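Long-range contacts in dihydropteroate synthase (Xanthomonas albilineans, PDB 6Q62), which probably catalyses the condensation of para-aminobenzoate with 6-hydroxymethyl-7,8-dihydropterin diphosphate to give 7,8-dihydropteroate, the precursor of folates: residues A[10-18]-A[91-99]; A[76-87]-A[100-111]. All blocks are in the same frame, centred on the assembly; numbering follows the deposited sequence.

Contact 1: residues A[10-18]-A[91-99]; sequences CAGRILTLD and VAQTALPLS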
loop_
_atom_site.group_PDB
_atom_site.type_symbol
_atom_site.label_atom_id
_atom_site.label_comp_id
_atom_site.label_asym_id
_atom_site.label_seq_id
_atom_site.Cartn_x
_atom_site.Cartn_y
_atom_site.Cartn_z
ATOM N N CYS A 10 6.968 -5.277 27.688
ATOM C CA CYS A 10 5.600 -5.779 27.826
ATOM C C CYS A 10 5.603 -7.070 28.638
ATOM O O CYS A 10 5.527 -8.173 28.088
ATOM C CB CYS A 10 4.960 -5.959 26.445
ATOM S SG CYS A 10 5.002 -4.470 25.420
ATOM N N ALA A 11 5.708 -6.910 29.980
ATOM C CA ALA A 11 5.767 -8.009 30.952
ATOM C C ALA A 11 6.856 -9.027 30.589
ATOM O O ALA A 11 6.602 -10.233 30.546
ATOM C CB ALA A 11 4.395 -8.683 31.094
ATOM N N GLY A 12 8.032 -8.518 30.237
ATOM C CA GLY A 12 9.172 -9.361 29.882
ATOM C C GLY A 12 9.377 -9.575 28.399
ATOM O O GLY A 12 10.466 -10.004 27.994
ATOM N N ARG A 13 8.333 -9.278 27.567
ATOM C CA ARG A 13 8.420 -9.396 26.100
ATOM C C ARG A 13 8.695 -8.019 25.570
ATOM O O ARG A 13 7.904 -7.091 25.793
ATOM C CB ARG A 13 7.130 -9.983 25.515
ATOM C CG ARG A 13 6.960 -11.408 25.950
ATOM C CD ARG A 13 5.716 -12.052 25.430
ATOM N NE ARG A 13 5.635 -13.391 25.986
ATOM C CZ ARG A 13 4.819 -14.347 25.564
ATOM N NH1 ARG A 13 3.993 -14.126 24.548
ATOM N NH2 ARG A 13 4.832 -15.534 26.143
ATOM N N ILE A 14 9.848 -7.864 24.920
ATOM C CA ILE A 14 10.313 -6.560 24.463
ATOM C C ILE A 14 9.796 -6.189 23.094
ATOM O O ILE A 14 9.966 -6.942 22.140
ATOM C CB ILE A 14 11.860 -6.444 24.539
ATOM C CG1 ILE A 14 12.430 -7.010 25.885
ATOM C CG2 ILE A 14 12.320 -5.000 24.273
ATOM C CD1 ILE A 14 11.901 -6.361 27.231
ATOM N N LEU A 15 9.179 -5.008 23.010
ATOM C CA LEU A 15 8.696 -4.428 21.763
ATOM C C LEU A 15 9.627 -3.239 21.477
ATOM O O LEU A 15 9.579 -2.236 22.195
ATOM C CB LEU A 15 7.234 -3.958 21.932
ATOM C CG LEU A 15 6.576 -3.311 20.714
ATOM C CD1 LEU A 15 6.446 -4.321 19.559
ATOM C CD2 LEU A 15 5.208 -2.714 21.077
ATOM N N THR A 16 10.482 -3.358 20.453
ATOM C CA THR A 16 11.429 -2.297 20.096
ATOM C C THR A 16 10.869 -1.451 18.964
ATOM O O THR A 16 10.634 -1.972 17.873
ATOM C CB THR A 16 12.813 -2.890 19.763
ATOM O OG1 THR A 16 13.170 -3.818 20.791
ATOM C CG2 THR A 16 13.889 -1.805 19.619
ATOM N N LEU A 17 10.657 -0.156 19.223
ATOM C CA LEU A 17 10.087 0.744 18.232
ATOM C C LEU A 17 11.169 1.511 17.481
ATOM O O LEU A 17 11.138 2.743 17.395
ATOM C CB LEU A 17 9.006 1.670 18.838
ATOM C CG LEU A 17 7.901 0.959 19.643
ATOM C CD1 LEU A 17 6.942 1.957 20.230
ATOM C CD2 LEU A 17 7.122 -0.021 18.784
ATOM N N ASP A 18 12.134 0.761 16.939
ATOM C CA ASP A 18 13.223 1.305 16.113
ATOM C C ASP A 18 12.707 1.514 14.660
ATOM O O ASP A 18 13.367 2.118 13.817
ATOM C CB ASP A 18 14.442 0.358 16.154
ATOM C CG ASP A 18 14.202 -1.046 15.619
ATOM O OD1 ASP A 18 13.099 -1.591 15.848
ATOM O OD2 ASP A 18 15.124 -1.604 14.991
ATOM N N VAL A 91 -0.401 -16.610 25.337
ATOM C CA VAL A 91 0.864 -16.377 26.056
ATOM C C VAL A 91 1.724 -17.668 26.047
ATOM O O VAL A 91 2.949 -17.587 25.927
ATOM C CB VAL A 91 0.653 -15.751 27.462
ATOM C CG1 VAL A 91 0.083 -16.750 28.469
ATOM C CG2 VAL A 91 1.943 -15.112 27.979
ATOM N N ALA A 92 1.067 -18.829 26.074
ATOM C CA ALA A 92 1.734 -20.135 26.044
ATOM C C ALA A 92 2.159 -20.543 24.615
ATOM O O ALA A 92 3.088 -21.349 24.453
ATOM C CB ALA A 92 0.806 -21.188 26.611
ATOM N N GLN A 93 1.458 -20.036 23.575
ATOM C CA GLN A 93 1.694 -20.480 22.198
ATOM C C GLN A 93 2.358 -19.460 21.267
ATOM O O GLN A 93 2.586 -19.765 20.097
ATOM C CB GLN A 93 0.378 -20.979 21.598
ATOM C CG GLN A 93 -0.183 -22.176 22.371
ATOM C CD GLN A 93 -1.506 -22.622 21.854
ATOM O OE1 GLN A 93 -1.620 -22.997 20.700
ATOM N NE2 GLN A 93 -2.522 -22.610 22.707
ATOM N N THR A 94 2.671 -18.258 21.770
ATOM C CA THR A 94 3.377 -17.248 20.997
ATOM C C THR A 94 4.462 -16.652 21.870
ATOM O O THR A 94 4.398 -16.733 23.100
ATOM C CB THR A 94 2.452 -16.111 20.458
ATOM O OG1 THR A 94 2.222 -15.189 21.511
ATOM C CG2 THR A 94 1.142 -16.596 19.873
ATOM N N ALA A 95 5.432 -15.989 21.216
ATOM C CA ALA A 95 6.529 -15.288 21.870
ATOM C C ALA A 95 6.261 -13.783 21.834
ATOM O O ALA A 95 7.076 -13.001 22.326
ATOM C CB ALA A 95 7.835 -15.610 21.142
ATOM N N LEU A 96 5.118 -13.368 21.244
ATOM C CA LEU A 96 4.806 -11.960 21.060
ATOM C C LEU A 96 4.283 -11.256 22.282
ATOM O O LEU A 96 3.461 -11.819 22.972
ATOM C CB LEU A 96 3.704 -11.813 19.951
ATOM C CG LEU A 96 4.093 -12.254 18.553
ATOM C CD1 LEU A 96 2.964 -11.895 17.553
ATOM C CD2 LEU A 96 5.447 -11.601 18.107
ATOM N N PRO A 97 4.590 -9.938 22.434
ATOM C CA PRO A 97 3.897 -9.139 23.437
ATOM C C PRO A 97 2.397 -9.194 23.139
ATOM O O PRO A 97 1.985 -9.243 21.971
ATOM C CB PRO A 97 4.423 -7.728 23.182
ATOM C CG PRO A 97 5.673 -7.913 22.423
ATOM C CD PRO A 97 5.485 -9.104 21.615
ATOM N N LEU A 98 1.586 -9.223 24.194
ATOM C CA LEU A 98 0.140 -9.277 24.075
ATOM C C LEU A 98 -0.470 -8.067 24.747
ATOM O O LEU A 98 -0.155 -7.766 25.889
ATOM C CB LEU A 98 -0.439 -10.556 24.708
ATOM C CG LEU A 98 0.149 -11.878 24.219
ATOM C CD1 LEU A 98 -0.381 -13.017 25.043
ATOM C CD2 LEU A 98 -0.164 -12.121 22.724
ATOM N N SER A 99 -1.355 -7.390 24.026
ATOM C CA SER A 99 -2.085 -6.250 24.547
ATOM C C SER A 99 -3.531 -6.675 24.806
ATOM O O SER A 99 -4.075 -7.537 24.105
ATOM C CB SER A 99 -2.077 -5.136 23.510
ATOM O OG SER A 99 -2.969 -4.088 23.854
HETATM O O HOH W 1 3.440 -9.377 26.711
#
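At the N-terminal end of the barrel strands, the two-stranded hairpin 7-16 lies against the turn that leads from helix 76-93 into strand 98-101, and R13 makes most of the contact. Its CG is anti to the carbonyl carbon (chi1 -67°) and the chain beyond runs out fully extended, which carries the guanidinium along 94-97 to the end of the helix. There NH2 donates to V91 O at 2.8 Å, meeting a lone pair in the carbonyl plane, while NH1 donates to L96 O, also at 2.8 Å, from well above that carbonyl's plane. Both acceptors lie close to the guanidinium plane, so the two bonds fix its rotation; T94 O is 3.0 Å from NH1, obliquely placed. A95 CA lies over one face of the group and V91 CG2 over the other, 3.4 Å from NH2. Arginine suits the place because it is long enough to reach both a carbonyl of the helix's last turn, V91 O, and one of the following loop, L96 O; these carbonyls would probably favour its positive charge.

Nearer the hairpin, P97 is the apolar partner: its CB packs on C10 CB at 3.8 Å, and its CG lies against R13 CB and L15 CB. Proline's rigid ring gives these side chains a firm surface just before the strand. Water 1 joins C10 O to L98 N, while the type I' turn C10-R13, with A11 and G12 both at positive phi, closes the hairpin; glycine suits the second place, where a CB would jam against the preceding carbonyl O. The hairpin covers the N-terminal floor of an eight-stranded TIM barrel, the fold of this family.

Contact 2: residues A[76-87]-A[100-111]; sequences VEEELRRVIPVI and VDTFKPEVMRAA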
loop_
_atom_site.group_PDB
_atom_site.type_symbol
_atom_site.label_atom_id
_atom_site.label_comp_id
_atom_site.label_asym_id
_atom_site.label_seq_id
_atom_site.Cartn_x
_atom_site.Cartn_y
_atom_site.Cartn_z
ATOM N N VAL A 76 -18.732 -6.951 32.336
ATOM C CA VAL A 76 -17.403 -7.364 32.750
ATOM C C VAL A 76 -17.232 -8.893 32.793
ATOM O O VAL A 76 -16.231 -9.388 32.301
ATOM C CB VAL A 76 -16.937 -6.656 34.055
ATOM C CG1 VAL A 76 -17.854 -6.925 35.258
ATOM C CG2 VAL A 76 -15.490 -6.977 34.368
ATOM N N GLU A 77 -18.199 -9.644 33.366
ATOM C CA GLU A 77 -18.047 -11.091 33.480
ATOM C C GLU A 77 -17.940 -11.757 32.108
ATOM O O GLU A 77 -17.120 -12.666 31.927
ATOM C CB GLU A 77 -19.258 -11.679 34.238
ATOM C CG GLU A 77 -19.047 -13.078 34.739
ATOM C CD GLU A 77 -20.346 -13.617 35.298
ATOM O OE1 GLU A 77 -20.485 -13.648 36.540
ATOM O OE2 GLU A 77 -21.241 -13.972 34.494
ATOM N N GLU A 78 -18.743 -11.279 31.138
ATOM C CA GLU A 78 -18.693 -11.795 29.764
ATOM C C GLU A 78 -17.353 -11.400 29.080
ATOM O O GLU A 78 -16.771 -12.208 28.359
ATOM C CB GLU A 78 -19.894 -11.274 28.946
ATOM C CG GLU A 78 -19.971 -11.809 27.514
ATOM C CD GLU A 78 -19.918 -13.318 27.318
ATOM O OE1 GLU A 78 -20.402 -14.062 28.204
ATOM O OE2 GLU A 78 -19.392 -13.756 26.268
ATOM N N GLU A 79 -16.879 -10.160 29.302
ATOM C CA GLU A 79 -15.621 -9.699 28.716
ATOM C C GLU A 79 -14.467 -10.578 29.249
ATOM O O GLU A 79 -13.622 -11.005 28.452
ATOM C CB GLU A 79 -15.390 -8.227 29.066
ATOM C CG GLU A 79 -14.218 -7.618 28.308
ATOM C CD GLU A 79 -14.019 -6.145 28.594
ATOM O OE1 GLU A 79 -14.789 -5.606 29.420
ATOM O OE2 GLU A 79 -13.084 -5.535 28.020
ATOM N N LEU A 80 -14.489 -10.922 30.567
ATOM C CA LEU A 80 -13.452 -11.796 31.137
ATOM C C LEU A 80 -13.516 -13.188 30.543
ATOM O O LEU A 80 -12.482 -13.784 30.233
ATOM C CB LEU A 80 -13.604 -11.877 32.671
ATOM C CG LEU A 80 -13.267 -10.600 33.441
ATOM C CD1 LEU A 80 -13.758 -10.712 34.915
ATOM C CD2 LEU A 80 -11.753 -10.327 33.389
ATOM N N ARG A 81 -14.743 -13.720 30.377
ATOM C CA ARG A 81 -14.989 -15.059 29.802
ATOM C C ARG A 81 -14.407 -15.145 28.382
ATOM O O ARG A 81 -13.967 -16.201 27.960
ATOM C CB ARG A 81 -16.511 -15.312 29.780
ATOM C CG ARG A 81 -17.004 -16.713 29.535
ATOM C CD ARG A 81 -18.509 -16.715 29.791
ATOM N NE ARG A 81 -18.749 -16.660 31.227
ATOM C CZ ARG A 81 -19.539 -15.802 31.862
ATOM N NH1 ARG A 81 -20.271 -14.924 31.181
ATOM N NH2 ARG A 81 -19.660 -15.860 33.175
ATOM N N ARG A 82 -14.400 -14.026 27.662
ATOM C CA ARG A 82 -13.838 -13.976 26.318
ATOM C C ARG A 82 -12.332 -13.816 26.310
ATOM O O ARG A 82 -11.658 -14.613 25.681
ATOM C CB ARG A 82 -14.455 -12.816 25.542
ATOM C CG ARG A 82 -15.935 -13.034 25.264
ATOM C CD ARG A 82 -16.574 -11.754 24.787
ATOM N NE ARG A 82 -18.003 -11.973 24.536
ATOM C CZ ARG A 82 -18.797 -11.102 23.920
ATOM N NH1 ARG A 82 -18.305 -9.965 23.442
ATOM N NH2 ARG A 82 -20.079 -11.379 23.740
ATOM N N VAL A 83 -11.796 -12.755 26.963
ATOM C CA VAL A 83 -10.381 -12.421 26.791
ATOM C C VAL A 83 -9.442 -13.280 27.630
ATOM O O VAL A 83 -8.349 -13.566 27.149
ATOM C CB VAL A 83 -10.055 -10.904 26.943
ATOM C CG1 VAL A 83 -10.894 -10.073 25.977
ATOM C CG2 VAL A 83 -10.234 -10.380 28.380
ATOM N N ILE A 84 -9.818 -13.674 28.863
ATOM C CA ILE A 84 -8.828 -14.395 29.702
ATOM C C ILE A 84 -8.394 -15.734 29.110
ATOM O O ILE A 84 -7.184 -15.971 29.033
ATOM C CB ILE A 84 -9.300 -14.521 31.182
ATOM C CG1 ILE A 84 -9.595 -13.129 31.792
ATOM C CG2 ILE A 84 -8.299 -15.370 32.036
ATOM C CD1 ILE A 84 -8.410 -12.125 31.730
ATOM N N PRO A 85 -9.302 -16.634 28.656
ATOM C CA PRO A 85 -8.820 -17.916 28.103
ATOM C C PRO A 85 -7.969 -17.698 26.840
ATOM O O PRO A 85 -7.018 -18.439 26.601
ATOM C CB PRO A 85 -10.105 -18.691 27.814
ATOM C CG PRO A 85 -11.173 -17.992 28.556
ATOM C CD PRO A 85 -10.777 -16.569 28.659
ATOM N N VAL A 86 -8.285 -16.656 26.044
ATOM C CA VAL A 86 -7.512 -16.339 24.830
ATOM C C VAL A 86 -6.096 -15.877 25.188
ATOM O O VAL A 86 -5.129 -16.368 24.604
ATOM C CB VAL A 86 -8.254 -15.316 23.934
ATOM C CG1 VAL A 86 -7.395 -14.870 22.734
ATOM C CG2 VAL A 86 -9.562 -15.933 23.450
ATOM N N ILE A 87 -5.980 -14.976 26.183
ATOM C CA ILE A 87 -4.659 -14.521 26.639
ATOM C C ILE A 87 -3.859 -15.722 27.198
ATOM O O ILE A 87 -2.687 -15.871 26.865
ATOM C CB ILE A 87 -4.803 -13.391 27.694
ATOM C CG1 ILE A 87 -5.373 -12.126 27.022
ATOM C CG2 ILE A 87 -3.453 -13.083 28.374
ATOM C CD1 ILE A 87 -5.954 -11.123 27.961
ATOM N N VAL A 100 -4.135 -6.108 25.854
ATOM C CA VAL A 100 -5.543 -6.324 26.131
ATOM C C VAL A 100 -6.267 -5.014 25.816
ATOM O O VAL A 100 -5.901 -3.938 26.347
ATOM C CB VAL A 100 -5.831 -6.864 27.563
ATOM C CG1 VAL A 100 -5.298 -5.923 28.665
ATOM C CG2 VAL A 100 -7.325 -7.167 27.750
ATOM N N ASP A 101 -7.252 -5.088 24.947
ATOM C CA ASP A 101 -8.028 -3.921 24.534
ATOM C C ASP A 101 -9.277 -3.848 25.428
ATOM O O ASP A 101 -10.278 -4.553 25.199
ATOM C CB ASP A 101 -8.390 -4.098 23.056
ATOM C CG ASP A 101 -9.225 -3.044 22.395
ATOM O OD1 ASP A 101 -9.715 -2.153 23.094
ATOM O OD2 ASP A 101 -9.394 -3.117 21.164
ATOM N N THR A 102 -9.175 -3.055 26.499
ATOM C CA THR A 102 -10.270 -2.912 27.467
ATOM C C THR A 102 -10.186 -1.538 28.121
ATOM O O THR A 102 -9.091 -0.970 28.185
ATOM C CB THR A 102 -10.182 -4.012 28.527
ATOM O OG1 THR A 102 -11.343 -3.940 29.385
ATOM C CG2 THR A 102 -8.893 -3.938 29.388
ATOM N N PHE A 103 -11.316 -1.030 28.628
ATOM C CA PHE A 103 -11.310 0.208 29.403
ATOM C C PHE A 103 -11.630 -0.103 30.872
ATOM O O PHE A 103 -11.689 0.823 31.684
ATOM C CB PHE A 103 -12.306 1.256 28.857
ATOM C CG PHE A 103 -13.730 0.808 28.693
ATOM C CD1 PHE A 103 -14.618 0.837 29.769
ATOM C CD2 PHE A 103 -14.206 0.410 27.454
ATOM C CE1 PHE A 103 -15.946 0.406 29.614
ATOM C CE2 PHE A 103 -15.541 0.006 27.296
ATOM C CZ PHE A 103 -16.396 0.009 28.377
ATOM N N LYS A 104 -11.844 -1.392 31.214
ATOM C CA LYS A 104 -12.254 -1.770 32.574
ATOM C C LYS A 104 -11.096 -2.190 33.437
ATOM O O LYS A 104 -10.406 -3.152 33.083
ATOM C CB LYS A 104 -13.321 -2.875 32.509
ATOM C CG LYS A 104 -14.574 -2.454 31.749
ATOM C CD LYS A 104 -15.627 -3.571 31.814
ATOM C CE LYS A 104 -16.883 -3.270 31.029
ATOM N NZ LYS A 104 -16.708 -3.664 29.613
ATOM N N PRO A 105 -10.881 -1.523 34.602
ATOM C CA PRO A 105 -9.745 -1.891 35.458
ATOM C C PRO A 105 -9.721 -3.326 35.900
ATOM O O PRO A 105 -8.641 -3.881 36.024
ATOM C CB PRO A 105 -9.843 -0.948 36.658
ATOM C CG PRO A 105 -11.198 -0.323 36.565
ATOM C CD PRO A 105 -11.604 -0.358 35.135
ATOM N N GLU A 106 -10.893 -3.942 36.143
ATOM C CA GLU A 106 -10.944 -5.340 36.585
ATOM C C GLU A 106 -10.411 -6.219 35.472
ATOM O O GLU A 106 -9.727 -7.197 35.752
ATOM C CB GLU A 106 -12.408 -5.768 36.905
ATOM C CG GLU A 106 -13.144 -4.894 37.912
ATOM C CD GLU A 106 -13.930 -3.692 37.400
ATOM O OE1 GLU A 106 -13.599 -3.141 36.322
ATOM O OE2 GLU A 106 -14.874 -3.282 38.108
ATOM N N VAL A 107 -10.704 -5.875 34.188
ATOM C CA VAL A 107 -10.220 -6.669 33.046
ATOM C C VAL A 107 -8.731 -6.414 32.882
ATOM O O VAL A 107 -7.983 -7.357 32.632
ATOM C CB VAL A 107 -11.005 -6.364 31.745
ATOM C CG1 VAL A 107 -10.503 -7.239 30.583
ATOM C CG2 VAL A 107 -12.513 -6.589 31.962
ATOM N N MET A 108 -8.283 -5.164 33.069
ATOM C CA MET A 108 -6.852 -4.857 32.977
ATOM C C MET A 108 -6.049 -5.706 33.960
ATOM O O MET A 108 -5.063 -6.327 33.571
ATOM C CB MET A 108 -6.589 -3.368 33.265
ATOM C CG MET A 108 -7.281 -2.442 32.301
ATOM S SD MET A 108 -6.898 -0.729 32.755
ATOM C CE MET A 108 -8.003 0.131 31.692
ATOM N N ARG A 109 -6.483 -5.741 35.247
ATOM C CA ARG A 109 -5.768 -6.525 36.262
ATOM C C ARG A 109 -5.785 -8.007 35.970
ATOM O O ARG A 109 -4.745 -8.665 36.055
ATOM C CB ARG A 109 -6.359 -6.247 37.650
ATOM C CG ARG A 109 -6.152 -4.805 38.105
ATOM C CD ARG A 109 -6.650 -4.654 39.529
ATOM N NE ARG A 109 -6.471 -3.294 40.034
ATOM C CZ ARG A 109 -5.386 -2.869 40.669
ATOM N NH1 ARG A 109 -4.329 -3.671 40.814
ATOM N NH2 ARG A 109 -5.327 -1.636 41.122
ATOM N N ALA A 110 -6.962 -8.554 35.655
ATOM C CA ALA A 110 -7.094 -9.987 35.371
ATOM C C ALA A 110 -6.307 -10.383 34.110
ATOM O O ALA A 110 -5.659 -11.434 34.090
ATOM C CB ALA A 110 -8.567 -10.368 35.205
ATOM N N ALA A 111 -6.313 -9.523 33.084
ATOM C CA ALA A 111 -5.601 -9.811 31.841
ATOM C C ALA A 111 -4.097 -9.832 32.040
ATOM O O ALA A 111 -3.449 -10.758 31.559
ATOM C CB ALA A 111 -5.984 -8.809 30.775
HETATM O O HOH W 2 -11.534 -6.739 26.159
HETATM O O HOH W 3 -13.605 -2.922 27.629
#
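V107 is the knob of this helix-helix contact: its side chain fills the hollow formed by V76, E79, L80 and V83 on helix 76-87. Its two methyls divide the hollow, CG1 lying 3.8 Å from V83 CG2 and CG2 facing V76 CG2 and the carboxylate end of E79. The axes of 76-87 and 105-111 come within 10.1 Å and cross at -25°, both running the same way. One turn on, the small A110 and A111 leave room for larger neighbours. L80 CD2 reaches A110 CB at 3.7 Å, I84 CD1 lies against the backbone between the two alanines, and I87 CD1 meets A111 CB at 3.6 Å. On the barrel side, V100 offers CG2 to V83 and I87.

At the N-terminal end of the two helices the buried E79 extends its carboxylate, CG anti to the backbone N (chi1 -171°). OE1 accepts a hydrogen bond from K104 NZ at 2.7 Å, part of a salt bridge, on its syn side but out of plane; T102 OG1 donates to OE2 from above the carboxylate plane, and two waters join it. E65 also pairs with K104. T102 OG1 accepts from K104 N, an ST turn directly after D101 of the 6-chloroguanine pocket. Helices 76-93 and 105-114, joined through strand 98-101, pack side by side outside the parallel barrel, as successive TIM-barrel helices do.

The chain passes through the four segments in alternation, 10-18, 76-87, 91-99 and 100-111, so the contacts cross along the chain. Both use helix 76-93 and strand 98-101, and their centres lie 18 Å apart. Contact 1 sits at the C-terminal end of the helix and the start of the strand, at the bottom of the barrel; contact 2 takes the earlier turns of the helix and the top of the strand. They touch where L98 CD1 packs 4.1 Å from I87 O. One helix-strand unit is thus joined to the N-terminal hairpin at one end and to helix 105-114 at the other, close to where D101 borders the 6-chloroguanine pocket.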